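Local coordinates for D-methionine transport system permease protein metI (Escherichia coli, PDB 3TUI), which forms the membrane-spanning permease subunit of an ABC transporter for methionine, probably carrying the substrate across the bacterial inner membrane, at residues A[13-19]-A[169-173]; A[31-35]-A[104-109]; A[36-42]-A[108-113]; A[143-148]-A[210-214]. All coordinates share one frame; numbering follows the deposited sequence.

Contact 1: residues A[13-19]-A[169-173]; sequences VWETLAM and AGGLG
E15 and G171 bring their CA atoms to 4.5 Å where nearly two turns of helix 3-40 meet the loop that leads into helix 171-182. Both pieces belong to the helical fold of a binding-protein-dependent ABC permease, near its predicted periplasmic side. G170 and G171 both have positive phi, a backbone shape that favours glycine, and the chain there passes close to E15, whose CB lies 3.6 Å from G171 CA.

L172 lies flank to flank with V13, the two side chains pointing the same way and V13 CG2 coming 3.6 Å from L172 CD1. At the far end of the segment, M19 bends at its last torsion (chi3 -72°), which turns CE back to sit near G170 O and G171 CA, while its sulfur meets A169 CB. M19 also packs on L89, A92 and L96 of helix 89-112, and A169 touches A92 there.

Polar contact is concentrated at T16. With chi1 -60°, its OG1 stands beside its own backbone N and hydrogen-bonds back to G12 O in the preceding turn. The same oxygen accepts the backbone N-H of L172, N to OG1 2.9 Å and nearly straight at 163°.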
loop_
_atom_site.group_PDB
_atom_site.type_symbol
_atom_site.label_atom_id
_atom_site.label_comp_id
_atom_site.label_asym_id
_atom_site.label_seq_id
_atom_site.Cartn_x
_atom_site.Cartn_y
_atom_site.Cartn_z
ATOM N N VAL A 13 -45.083 -8.601 -14.745
ATOM C CA VAL A 13 -44.375 -7.896 -13.689
ATOM C C VAL A 13 -44.195 -8.858 -12.519
ATOM O O VAL A 13 -43.137 -8.928 -11.914
ATOM C CB VAL A 13 -45.141 -6.616 -13.245
ATOM C CG1 VAL A 13 -44.984 -6.387 -11.749
ATOM C CG2 VAL A 13 -44.698 -5.388 -14.053
ATOM N N TRP A 14 -45.233 -9.618 -12.211
ATOM C CA TRP A 14 -45.123 -10.612 -11.162
ATOM C C TRP A 14 -44.307 -11.809 -11.625
ATOM O O TRP A 14 -43.356 -12.218 -10.968
ATOM C CB TRP A 14 -46.515 -11.020 -10.684
ATOM C CG TRP A 14 -46.532 -12.079 -9.619
ATOM C CD1 TRP A 14 -46.965 -13.376 -9.749
ATOM C CD2 TRP A 14 -46.062 -11.942 -8.268
ATOM N NE1 TRP A 14 -46.819 -14.043 -8.551
ATOM C CE2 TRP A 14 -46.262 -13.188 -7.620
ATOM C CE3 TRP A 14 -45.496 -10.881 -7.530
ATOM C CZ2 TRP A 14 -45.913 -13.409 -6.266
ATOM C CZ3 TRP A 14 -45.150 -11.094 -6.185
ATOM C CH2 TRP A 14 -45.361 -12.350 -5.571
ATOM N N GLU A 15 -44.676 -12.360 -12.774
ATOM C CA GLU A 15 -44.007 -13.549 -13.300
ATOM C C GLU A 15 -42.515 -13.245 -13.538
ATOM O O GLU A 15 -41.669 -14.146 -13.560
ATOM C CB GLU A 15 -44.714 -14.033 -14.576
ATOM C CG GLU A 15 -46.139 -14.585 -14.327
ATOM C CD GLU A 15 -46.757 -15.304 -15.539
ATOM O OE1 GLU A 15 -46.225 -16.360 -15.958
ATOM O OE2 GLU A 15 -47.774 -14.806 -16.070
ATOM N N THR A 16 -42.200 -11.964 -13.704
ATOM C CA THR A 16 -40.803 -11.524 -13.787
ATOM C C THR A 16 -40.093 -11.482 -12.413
ATOM O O THR A 16 -38.987 -12.014 -12.245
ATOM C CB THR A 16 -40.679 -10.133 -14.513
ATOM O OG1 THR A 16 -41.204 -10.219 -15.849
ATOM C CG2 THR A 16 -39.228 -9.710 -14.592
ATOM N N LEU A 17 -40.740 -10.858 -11.436
ATOM C CA LEU A 17 -40.153 -10.746 -10.115
ATOM C C LEU A 17 -39.972 -12.154 -9.576
ATOM O O LEU A 17 -38.958 -12.491 -8.950
ATOM C CB LEU A 17 -41.056 -9.907 -9.220
ATOM C CG LEU A 17 -40.724 -8.435 -9.509
ATOM C CD1 LEU A 17 -41.887 -7.496 -9.157
ATOM C CD2 LEU A 17 -39.395 -7.976 -8.854
ATOM N N ALA A 18 -40.966 -12.982 -9.889
ATOM C CA ALA A 18 -41.011 -14.379 -9.491
ATOM C C ALA A 18 -39.749 -15.125 -9.918
ATOM O O ALA A 18 -38.930 -15.551 -9.083
ATOM C CB ALA A 18 -42.240 -15.027 -10.099
ATOM N N MET A 19 -39.620 -15.272 -11.235
ATOM C CA MET A 19 -38.507 -15.961 -11.866
ATOM C C MET A 19 -37.177 -15.429 -11.335
ATOM O O MET A 19 -36.352 -16.179 -10.793
ATOM C CB MET A 19 -38.602 -15.749 -13.382
ATOM C CG MET A 19 -39.595 -16.664 -14.097
ATOM S SD MET A 19 -39.592 -16.489 -15.898
ATOM C CE MET A 19 -40.385 -14.880 -16.073
ATOM N N ALA A 169 -41.174 -18.734 -21.005
ATOM C CA ALA A 169 -41.092 -18.739 -19.557
ATOM C C ALA A 169 -42.244 -17.899 -19.035
ATOM O O ALA A 169 -42.576 -17.921 -17.844
ATOM C CB ALA A 169 -39.758 -18.172 -19.103
ATOM N N GLY A 170 -42.863 -17.171 -19.956
ATOM C CA GLY A 170 -43.854 -16.189 -19.586
ATOM C C GLY A 170 -43.123 -14.988 -19.054
ATOM O O GLY A 170 -41.963 -14.765 -19.392
ATOM N N GLY A 171 -43.787 -14.212 -18.210
ATOM C CA GLY A 171 -43.208 -12.975 -17.717
ATOM C C GLY A 171 -43.191 -11.854 -18.748
ATOM O O GLY A 171 -43.569 -12.009 -19.918
ATOM N N LEU A 172 -42.721 -10.708 -18.296
ATOM C CA LEU A 172 -42.754 -9.511 -19.097
ATOM C C LEU A 172 -41.982 -9.738 -20.396
ATOM O O LEU A 172 -42.125 -8.970 -21.372
ATOM C CB LEU A 172 -42.177 -8.345 -18.297
ATOM C CG LEU A 172 -43.057 -7.865 -17.134
ATOM C CD1 LEU A 172 -42.301 -6.901 -16.231
ATOM C CD2 LEU A 172 -44.379 -7.275 -17.615
ATOM N N GLY A 173 -41.166 -10.795 -20.402
ATOM C CA GLY A 173 -40.342 -11.106 -21.553
ATOM C C GLY A 173 -41.193 -11.706 -22.649
ATOM O O GLY A 173 -41.016 -11.434 -23.844
#

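Contact 2: residues A[31-35]-A[104-109]; sequences GLPVG and IARMVE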
loop_
_atom_site.group_PDB
_atom_site.type_symbol
_atom_site.label_atom_id
_atom_site.label_comp_id
_atom_site.label_asym_id
_atom_site.label_seq_id
_atom_site.Cartn_x
_atom_site.Cartn_y
_atom_site.Cartn_z
ATOM N N GLY A 31 -24.221 -21.498 -5.891
ATOM C CA GLY A 31 -22.977 -20.773 -6.141
ATOM C C GLY A 31 -22.193 -20.348 -4.900
ATOM O O GLY A 31 -20.955 -20.291 -4.916
ATOM N N LEU A 32 -22.923 -20.059 -3.820
ATOM C CA LEU A 32 -22.334 -19.581 -2.569
ATOM C C LEU A 32 -21.368 -20.582 -1.933
ATOM O O LEU A 32 -20.206 -20.251 -1.684
ATOM C CB LEU A 32 -23.415 -19.148 -1.571
ATOM C CG LEU A 32 -22.793 -18.611 -0.282
ATOM C CD1 LEU A 32 -22.061 -17.299 -0.552
ATOM C CD2 LEU A 32 -23.795 -18.480 0.863
ATOM N N PRO A 33 -21.847 -21.801 -1.652
ATOM C CA PRO A 33 -20.971 -22.902 -1.248
ATOM C C PRO A 33 -19.962 -23.251 -2.325
ATOM O O PRO A 33 -18.847 -23.665 -2.009
ATOM C CB PRO A 33 -21.940 -24.067 -1.054
ATOM C CG PRO A 33 -23.218 -23.419 -0.734
ATOM C CD PRO A 33 -23.261 -22.187 -1.570
ATOM N N VAL A 34 -20.343 -23.108 -3.586
ATOM C CA VAL A 34 -19.386 -23.395 -4.642
ATOM C C VAL A 34 -18.251 -22.378 -4.557
ATOM O O VAL A 34 -17.064 -22.738 -4.579
ATOM C CB VAL A 34 -20.024 -23.401 -6.048
ATOM C CG1 VAL A 34 -18.949 -23.560 -7.110
ATOM C CG2 VAL A 34 -21.036 -24.502 -6.161
ATOM N N GLY A 35 -18.633 -21.105 -4.442
ATOM C CA GLY A 35 -17.677 -20.012 -4.349
ATOM C C GLY A 35 -16.721 -20.198 -3.193
ATOM O O GLY A 35 -15.509 -20.217 -3.380
ATOM N N ILE A 104 -22.540 -16.528 -9.861
ATOM C CA ILE A 104 -22.540 -16.295 -8.438
ATOM C C ILE A 104 -21.246 -16.848 -7.808
ATOM O O ILE A 104 -20.520 -16.096 -7.136
ATOM C CB ILE A 104 -23.772 -16.921 -7.799
ATOM C CG1 ILE A 104 -25.003 -16.090 -8.184
ATOM C CG2 ILE A 104 -23.579 -17.029 -6.285
ATOM C CD1 ILE A 104 -26.330 -16.745 -7.915
ATOM N N ALA A 105 -20.925 -18.122 -8.046
ATOM C CA ALA A 105 -19.748 -18.708 -7.404
ATOM C C ALA A 105 -18.469 -17.932 -7.714
ATOM O O ALA A 105 -17.692 -17.615 -6.804
ATOM C CB ALA A 105 -19.587 -20.165 -7.760
ATOM N N ARG A 106 -18.241 -17.629 -8.988
ATOM C CA ARG A 106 -17.097 -16.810 -9.340
ATOM C C ARG A 106 -17.062 -15.506 -8.556
ATOM O O ARG A 106 -16.003 -15.113 -8.046
ATOM C CB ARG A 106 -17.060 -16.512 -10.834
ATOM C CG ARG A 106 -15.749 -15.905 -11.258
ATOM C CD ARG A 106 -14.557 -16.641 -10.616
ATOM N NE ARG A 106 -14.497 -18.069 -10.949
ATOM C CZ ARG A 106 -13.663 -18.580 -11.851
ATOM N NH1 ARG A 106 -12.827 -17.780 -12.495
ATOM N NH2 ARG A 106 -13.657 -19.882 -12.103
ATOM N N MET A 107 -18.208 -14.827 -8.455
ATOM C CA MET A 107 -18.257 -13.584 -7.688
ATOM C C MET A 107 -17.953 -13.769 -6.233
ATOM O O MET A 107 -17.154 -13.023 -5.663
ATOM C CB MET A 107 -19.579 -12.856 -7.833
ATOM C CG MET A 107 -19.732 -12.181 -9.158
ATOM S SD MET A 107 -21.365 -11.458 -9.192
ATOM C CE MET A 107 -21.331 -10.754 -10.848
ATOM N N VAL A 108 -18.574 -14.778 -5.638
ATOM C CA VAL A 108 -18.370 -15.040 -4.217
ATOM C C VAL A 108 -16.881 -15.204 -3.864
ATOM O O VAL A 108 -16.382 -14.570 -2.935
ATOM C CB VAL A 108 -19.168 -16.265 -3.769
ATOM C CG1 VAL A 108 -18.873 -16.549 -2.303
ATOM C CG2 VAL A 108 -20.676 -16.026 -3.980
ATOM N N GLU A 109 -16.179 -16.031 -4.633
ATOM C CA GLU A 109 -14.740 -16.215 -4.446
ATOM C C GLU A 109 -13.964 -14.921 -4.680
ATOM O O GLU A 109 -13.034 -14.595 -3.947
ATOM C CB GLU A 109 -14.208 -17.306 -5.373
ATOM C CG GLU A 109 -12.743 -17.686 -5.156
ATOM C CD GLU A 109 -12.031 -17.997 -6.455
ATOM O OE1 GLU A 109 -12.318 -17.307 -7.456
ATOM O OE2 GLU A 109 -11.227 -18.959 -6.489
#
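A105 sits against the glycine face formed by G31 and G35, and the lack of side chains there lets the local axes of segments 31-35 and 104-109 approach to 7.3 Å at a crossing angle of -45°. The methyl CB of A105 rests on the G31 carbonyl oxygen and against V34 CG1, 3.5 Å from CB. Its CA makes a CA-H...O contact with G31 O, CA to O 3.2 Å. One turn on, the CA of G35 lies 3.4 Å from A105 O.

Branched side chains flank this close strip. I104 has CG1 beside its backbone N (chi1 -72°), which leaves CG2 as the branch directed at the G31 backbone, 3.8 Å from its CA. V108 places CG1 opposite its backbone N, and that methyl meets L32 CD1 at 3.7 Å. The two side chains cross at about a right angle. L32 starts away from the partner helix, but its extended first torsion followed by a turn at chi2 (67°) swings CD1 back over both V108 methyls. E109 contributes the aliphatic start of its side chain, CB lying 3.8 Å from G35 O, while its carboxylate leads away to a hydrogen bond with Y53.

Two glycines four residues apart, a short axis distance and a right-handed crossing are typical of the GxxxG motif of membrane helix pairs.

Contact 3: residues A[36-42]-A[108-113]; sequences VLLYVTR and VENALL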
loop_
_atom_site.group_PDB
_atom_site.type_symbol
_atom_site.label_atom_id
_atom_site.label_comp_id
_atom_site.label_asym_id
_atom_site.label_seq_id
_atom_site.Cartn_x
_atom_site.Cartn_y
_atom_site.Cartn_z
ATOM N N VAL A 36 -17.288 -20.359 -2.003
ATOM C CA VAL A 36 -16.517 -20.629 -0.796
ATOM C C VAL A 36 -15.504 -21.738 -1.001
ATOM O O VAL A 36 -14.341 -21.621 -0.614
ATOM C CB VAL A 36 -17.431 -20.997 0.384
ATOM C CG1 VAL A 36 -16.619 -21.637 1.488
ATOM C CG2 VAL A 36 -18.166 -19.773 0.891
ATOM N N LEU A 37 -15.952 -22.818 -1.620
ATOM C CA LEU A 37 -15.103 -23.986 -1.724
ATOM C C LEU A 37 -14.153 -23.837 -2.922
ATOM O O LEU A 37 -13.238 -24.639 -3.090
ATOM C CB LEU A 37 -15.941 -25.278 -1.764
ATOM C CG LEU A 37 -16.824 -25.570 -0.521
ATOM C CD1 LEU A 37 -17.828 -26.700 -0.786
ATOM C CD2 LEU A 37 -16.034 -25.899 0.747
ATOM N N LEU A 38 -14.378 -22.803 -3.739
ATOM C CA LEU A 38 -13.408 -22.344 -4.748
ATOM C C LEU A 38 -12.301 -21.459 -4.171
ATOM O O LEU A 38 -11.205 -21.388 -4.727
ATOM C CB LEU A 38 -14.101 -21.576 -5.877
ATOM C CG LEU A 38 -14.546 -22.189 -7.208
ATOM C CD1 LEU A 38 -15.395 -21.167 -7.966
ATOM C CD2 LEU A 38 -13.341 -22.597 -8.043
ATOM N N TYR A 39 -12.624 -20.745 -3.090
ATOM C CA TYR A 39 -11.693 -19.834 -2.426
ATOM C C TYR A 39 -10.685 -20.644 -1.650
ATOM O O TYR A 39 -9.479 -20.493 -1.848
ATOM C CB TYR A 39 -12.447 -18.864 -1.497
ATOM C CG TYR A 39 -11.567 -17.862 -0.747
ATOM C CD1 TYR A 39 -10.921 -16.838 -1.434
ATOM C CD2 TYR A 39 -11.449 -17.888 0.651
ATOM C CE1 TYR A 39 -10.134 -15.902 -0.774
ATOM C CE2 TYR A 39 -10.657 -16.942 1.334
ATOM C CZ TYR A 39 -10.002 -15.951 0.606
ATOM O OH TYR A 39 -9.210 -14.996 1.230
ATOM N N VAL A 40 -11.192 -21.544 -0.809
ATOM C CA VAL A 40 -10.331 -22.364 0.046
ATOM C C VAL A 40 -9.296 -23.158 -0.753
ATOM O O VAL A 40 -8.128 -23.197 -0.380
ATOM C CB VAL A 40 -11.118 -23.329 0.986
ATOM C CG1 VAL A 40 -12.242 -22.596 1.698
ATOM C CG2 VAL A 40 -11.655 -24.528 0.222
ATOM N N THR A 41 -9.711 -23.777 -1.853
ATOM C CA THR A 41 -8.863 -24.760 -2.526
ATOM C C THR A 41 -7.637 -24.184 -3.230
ATOM O O THR A 41 -6.734 -24.933 -3.621
ATOM C CB THR A 41 -9.659 -25.617 -3.506
ATOM O OG1 THR A 41 -10.364 -24.765 -4.415
ATOM C CG2 THR A 41 -10.637 -26.510 -2.753
ATOM N N ARG A 42 -7.608 -22.864 -3.404
ATOM C CA ARG A 42 -6.463 -22.198 -4.029
ATOM C C ARG A 42 -5.167 -22.408 -3.239
ATOM O O ARG A 42 -5.202 -22.666 -2.033
ATOM C CB ARG A 42 -6.748 -20.704 -4.209
ATOM C CG ARG A 42 -7.420 -20.373 -5.526
ATOM C CD ARG A 42 -8.219 -19.079 -5.473
ATOM N NE ARG A 42 -7.373 -17.898 -5.384
ATOM C CZ ARG A 42 -7.258 -16.993 -6.348
ATOM N NH1 ARG A 42 -7.907 -17.162 -7.490
ATOM N NH2 ARG A 42 -6.469 -15.936 -6.186
ATOM N N VAL A 108 -18.574 -14.778 -5.638
ATOM C CA VAL A 108 -18.370 -15.040 -4.217
ATOM C C VAL A 108 -16.881 -15.204 -3.864
ATOM O O VAL A 108 -16.382 -14.570 -2.935
ATOM C CB VAL A 108 -19.168 -16.265 -3.769
ATOM C CG1 VAL A 108 -18.873 -16.549 -2.303
ATOM C CG2 VAL A 108 -20.676 -16.026 -3.980
ATOM N N GLU A 109 -16.179 -16.031 -4.633
ATOM C CA GLU A 109 -14.740 -16.215 -4.446
ATOM C C GLU A 109 -13.964 -14.921 -4.680
ATOM O O GLU A 109 -13.034 -14.595 -3.947
ATOM C CB GLU A 109 -14.208 -17.306 -5.373
ATOM C CG GLU A 109 -12.743 -17.686 -5.156
ATOM C CD GLU A 109 -12.031 -17.997 -6.455
ATOM O OE1 GLU A 109 -12.318 -17.307 -7.456
ATOM O OE2 GLU A 109 -11.227 -18.959 -6.489
ATOM N N ASN A 110 -14.326 -14.187 -5.713
ATOM C CA ASN A 110 -13.676 -12.921 -5.913
ATOM C C ASN A 110 -13.950 -11.984 -4.736
ATOM O O ASN A 110 -13.083 -11.211 -4.337
ATOM C CB ASN A 110 -14.123 -12.291 -7.233
ATOM C CG ASN A 110 -13.442 -12.921 -8.445
ATOM O OD1 ASN A 110 -12.398 -13.581 -8.309
ATOM N ND2 ASN A 110 -14.034 -12.724 -9.637
ATOM N N ALA A 111 -15.152 -12.043 -4.177
ATOM C CA ALA A 111 -15.432 -11.252 -2.984
ATOM C C ALA A 111 -14.588 -11.756 -1.809
ATOM O O ALA A 111 -13.926 -10.955 -1.122
ATOM C CB ALA A 111 -16.934 -11.260 -2.635
ATOM N N LEU A 112 -14.584 -13.071 -1.579
ATOM C CA LEU A 112 -13.764 -13.577 -0.500
ATOM C C LEU A 112 -12.312 -13.114 -0.698
ATOM O O LEU A 112 -11.660 -12.727 0.276
ATOM C CB LEU A 112 -13.846 -15.099 -0.359
ATOM C CG LEU A 112 -15.151 -15.625 0.258
ATOM C CD1 LEU A 112 -15.240 -17.157 0.179
ATOM C CD2 LEU A 112 -15.302 -15.144 1.687
ATOM N N LEU A 113 -11.808 -13.092 -1.934
ATOM C CA LEU A 113 -10.385 -12.761 -2.164
ATOM C C LEU A 113 -9.987 -11.311 -1.756
ATOM O O LEU A 113 -8.787 -10.990 -1.648
ATOM C CB LEU A 113 -9.990 -13.021 -3.621
ATOM C CG LEU A 113 -9.862 -14.472 -4.107
ATOM C CD1 LEU A 113 -9.837 -14.458 -5.624
ATOM C CD2 LEU A 113 -8.636 -15.169 -3.602
#
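Y39 lays one face of its ring on L112 and turns an edge to L113, where helices 3-40 and 89-112 of the ABC permease fold run in the same general direction, local axes 48° apart, near their predicted cytoplasmic ends. L112 CB stands 3.6 Å from the ring centroid and close to the ring normal, a CH-pi contact over the centre. L113 slides past in the opposite direction, its CG in the ring plane and CD2 beside CE1. The Y39 torsion (chi1 180°), with CG opposite the backbone N, carries the ring into this corner, which L138 of helix 130-163 also borders. Toward V36, L112 CD1 reaches Y39 CB and the V36 side chain, its distance to V36 CG2 being 4.0 Å.

E109 runs its CG past the backbone of Y39, 3.6 Å from the CA, and so brings its carboxylate beside the R42 side chain. The guanidinium and carboxylate planes stand 81° apart, and the salt bridge from R42 NH1 to E109 OE2 is long at 3.9 Å. Y53 OH hydrogen-bonds OE2; L38 O, 3.0 Å from OE2, is another acceptor and not bonded to it. L113 approaches R42 from the opposite direction, placing CD1 3.6 Å above the guanidinium plane, toward its rim.

Contact 4: residues A[143-148]-A[210-214]; sequences LPGLVN and IVRAV
V211 meets V147 methyl to methyl: CG2 of V211 lies 3.5 Å from CG1 of V147, the two side chains sliding past each other in opposite directions. The V147 methyl is the one opposite its backbone N (chi1 167°), whereas V211 turns its other methyl, CG1, toward P144, where it comes 4.2 Å from CB. The CG2 branch of V211 also lies 3.7 Å from the backbone N of N148, so it nests against the helical turn running from P144 to N148. That N is itself bonded within the helix, giving its hydrogen to P144 O.

V147 CG1 has a second neighbour. I210 comes in at about a right angle and sets CG2, its short branch, 3.7 Å from that methyl.

All this joins the middle of the long helix 130-163 to the last turns of the 186-211 region, the final helical stretch of the ABC permease fold, on the cytoplasmic side. A type I beta turn from V211 to V214 brings V214 toward the same partner.

V214 contributes both methyls. With CG1 anti to the carbonyl carbon (chi1 -49°), CG2 is left between the backbone N and the carbonyl carbon and sits against the pyrrolidine of P144, 3.5 Å from its CB. CG1 reaches L143 CD2 at 4.0 Å, the two side chains crossing at an oblique angle.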
loop_
_atom_site.group_PDB
_atom_site.type_symbol
_atom_site.label_atom_id
_atom_site.label_comp_id
_atom_site.label_asym_id
_atom_site.label_seq_id
_atom_site.Cartn_x
_atom_site.Cartn_y
_atom_site.Cartn_z
ATOM N N LEU A 143 -19.657 -9.290 3.187
ATOM C CA LEU A 143 -21.094 -9.020 3.119
ATOM C C LEU A 143 -21.402 -7.880 2.138
ATOM O O LEU A 143 -22.311 -7.987 1.307
ATOM C CB LEU A 143 -21.699 -8.719 4.485
ATOM C CG LEU A 143 -23.191 -8.417 4.313
ATOM C CD1 LEU A 143 -23.946 -9.729 4.055
ATOM C CD2 LEU A 143 -23.770 -7.786 5.527
ATOM N N PRO A 144 -20.652 -6.773 2.233
ATOM C CA PRO A 144 -20.800 -5.749 1.196
ATOM C C PRO A 144 -20.526 -6.327 -0.188
ATOM O O PRO A 144 -21.324 -6.123 -1.107
ATOM C CB PRO A 144 -19.721 -4.718 1.553
ATOM C CG PRO A 144 -18.828 -5.405 2.529
ATOM C CD PRO A 144 -19.699 -6.366 3.269
ATOM N N GLY A 145 -19.430 -7.062 -0.322
ATOM C CA GLY A 145 -19.095 -7.674 -1.592
ATOM C C GLY A 145 -20.224 -8.564 -2.079
ATOM O O GLY A 145 -20.659 -8.472 -3.241
ATOM N N LEU A 146 -20.705 -9.413 -1.174
ATOM C CA LEU A 146 -21.690 -10.421 -1.514
ATOM C C LEU A 146 -23.016 -9.788 -1.823
ATOM O O LEU A 146 -23.728 -10.237 -2.722
ATOM C CB LEU A 146 -21.851 -11.454 -0.388
ATOM C CG LEU A 146 -20.651 -12.382 -0.191
ATOM C CD1 LEU A 146 -20.848 -13.324 0.997
ATOM C CD2 LEU A 146 -20.383 -13.165 -1.483
ATOM N N VAL A 147 -23.363 -8.761 -1.062
ATOM C CA VAL A 147 -24.606 -8.078 -1.322
ATOM C C VAL A 147 -24.462 -7.352 -2.633
ATOM O O VAL A 147 -25.380 -7.379 -3.475
ATOM C CB VAL A 147 -25.033 -7.168 -0.146
ATOM C CG1 VAL A 147 -26.172 -6.205 -0.541
ATOM C CG2 VAL A 147 -25.439 -8.057 1.023
ATOM N N ASN A 148 -23.290 -6.798 -2.879
ATOM C CA ASN A 148 -23.099 -6.280 -4.215
ATOM C C ASN A 148 -23.372 -7.344 -5.328
ATOM O O ASN A 148 -24.118 -7.063 -6.281
ATOM C CB ASN A 148 -21.721 -5.701 -4.403
ATOM C CG ASN A 148 -21.711 -4.669 -5.489
ATOM O OD1 ASN A 148 -22.192 -3.544 -5.274
ATOM N ND2 ASN A 148 -21.267 -5.053 -6.694
ATOM N N ILE A 210 -28.571 -1.226 0.521
ATOM C CA ILE A 210 -28.101 -2.216 1.485
ATOM C C ILE A 210 -26.584 -2.180 1.669
ATOM O O ILE A 210 -26.097 -2.228 2.789
ATOM C CB ILE A 210 -28.562 -3.642 1.117
ATOM C CG1 ILE A 210 -30.082 -3.654 0.946
ATOM C CG2 ILE A 210 -28.128 -4.647 2.183
ATOM C CD1 ILE A 210 -30.609 -4.842 0.188
ATOM N N VAL A 211 -25.841 -2.087 0.573
ATOM C CA VAL A 211 -24.383 -2.108 0.650
ATOM C C VAL A 211 -23.818 -0.876 1.372
ATOM O O VAL A 211 -22.894 -0.981 2.188
ATOM C CB VAL A 211 -23.736 -2.243 -0.751
ATOM C CG1 VAL A 211 -22.221 -2.084 -0.653
ATOM C CG2 VAL A 211 -24.120 -3.565 -1.401
ATOM N N ARG A 212 -24.365 0.287 1.034
ATOM C CA ARG A 212 -24.088 1.540 1.723
ATOM C C ARG A 212 -24.422 1.438 3.216
ATOM O O ARG A 212 -23.886 2.176 4.036
ATOM C CB ARG A 212 -24.880 2.660 1.041
ATOM C CG ARG A 212 -25.083 3.907 1.858
ATOM C CD ARG A 212 -26.210 4.752 1.266
ATOM N NE ARG A 212 -26.816 5.624 2.274
ATOM C CZ ARG A 212 -27.830 5.270 3.064
ATOM N NH1 ARG A 212 -28.318 6.132 3.955
ATOM N NH2 ARG A 212 -28.354 4.055 2.969
ATOM N N ALA A 213 -25.283 0.491 3.564
ATOM C CA ALA A 213 -25.690 0.293 4.952
ATOM C C ALA A 213 -24.686 -0.495 5.816
ATOM O O ALA A 213 -24.737 -0.420 7.049
ATOM C CB ALA A 213 -27.077 -0.363 5.009
ATOM N N VAL A 214 -23.784 -1.241 5.180
ATOM C CA VAL A 214 -22.755 -2.011 5.900
ATOM C C VAL A 214 -21.576 -1.141 6.399
ATOM O O VAL A 214 -21.114 -0.239 5.689
ATOM C CB VAL A 214 -22.230 -3.186 5.044
ATOM C CG1 VAL A 214 -23.398 -3.992 4.446
ATOM C CG2 VAL A 214 -21.299 -2.662 3.955
#

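Overall arrangement
Contacts 2 and 3 are successive turns of one helix pair, 3-40 against 89-112; their centres lie 7 Å apart and they share V108 and E109. Contact 1 uses the same first helix in its N-terminal half, across the chain's centre: its centre is 25 Å from that of contact 2 and 32 Å from that of contact 3. Contact 4 is linked to the pair through helix 130-163, whose L146 CD2 packs 3.8 Å from V108 CG1 and also touches A111. Its own centre is 16 Å from contact 2, 17 Å from contact 3 and 26 Å from contact 1. By the predicted topology, contacts 2, 3 and 4 lie toward the cytoplasmic side and contact 1 toward the periplasm.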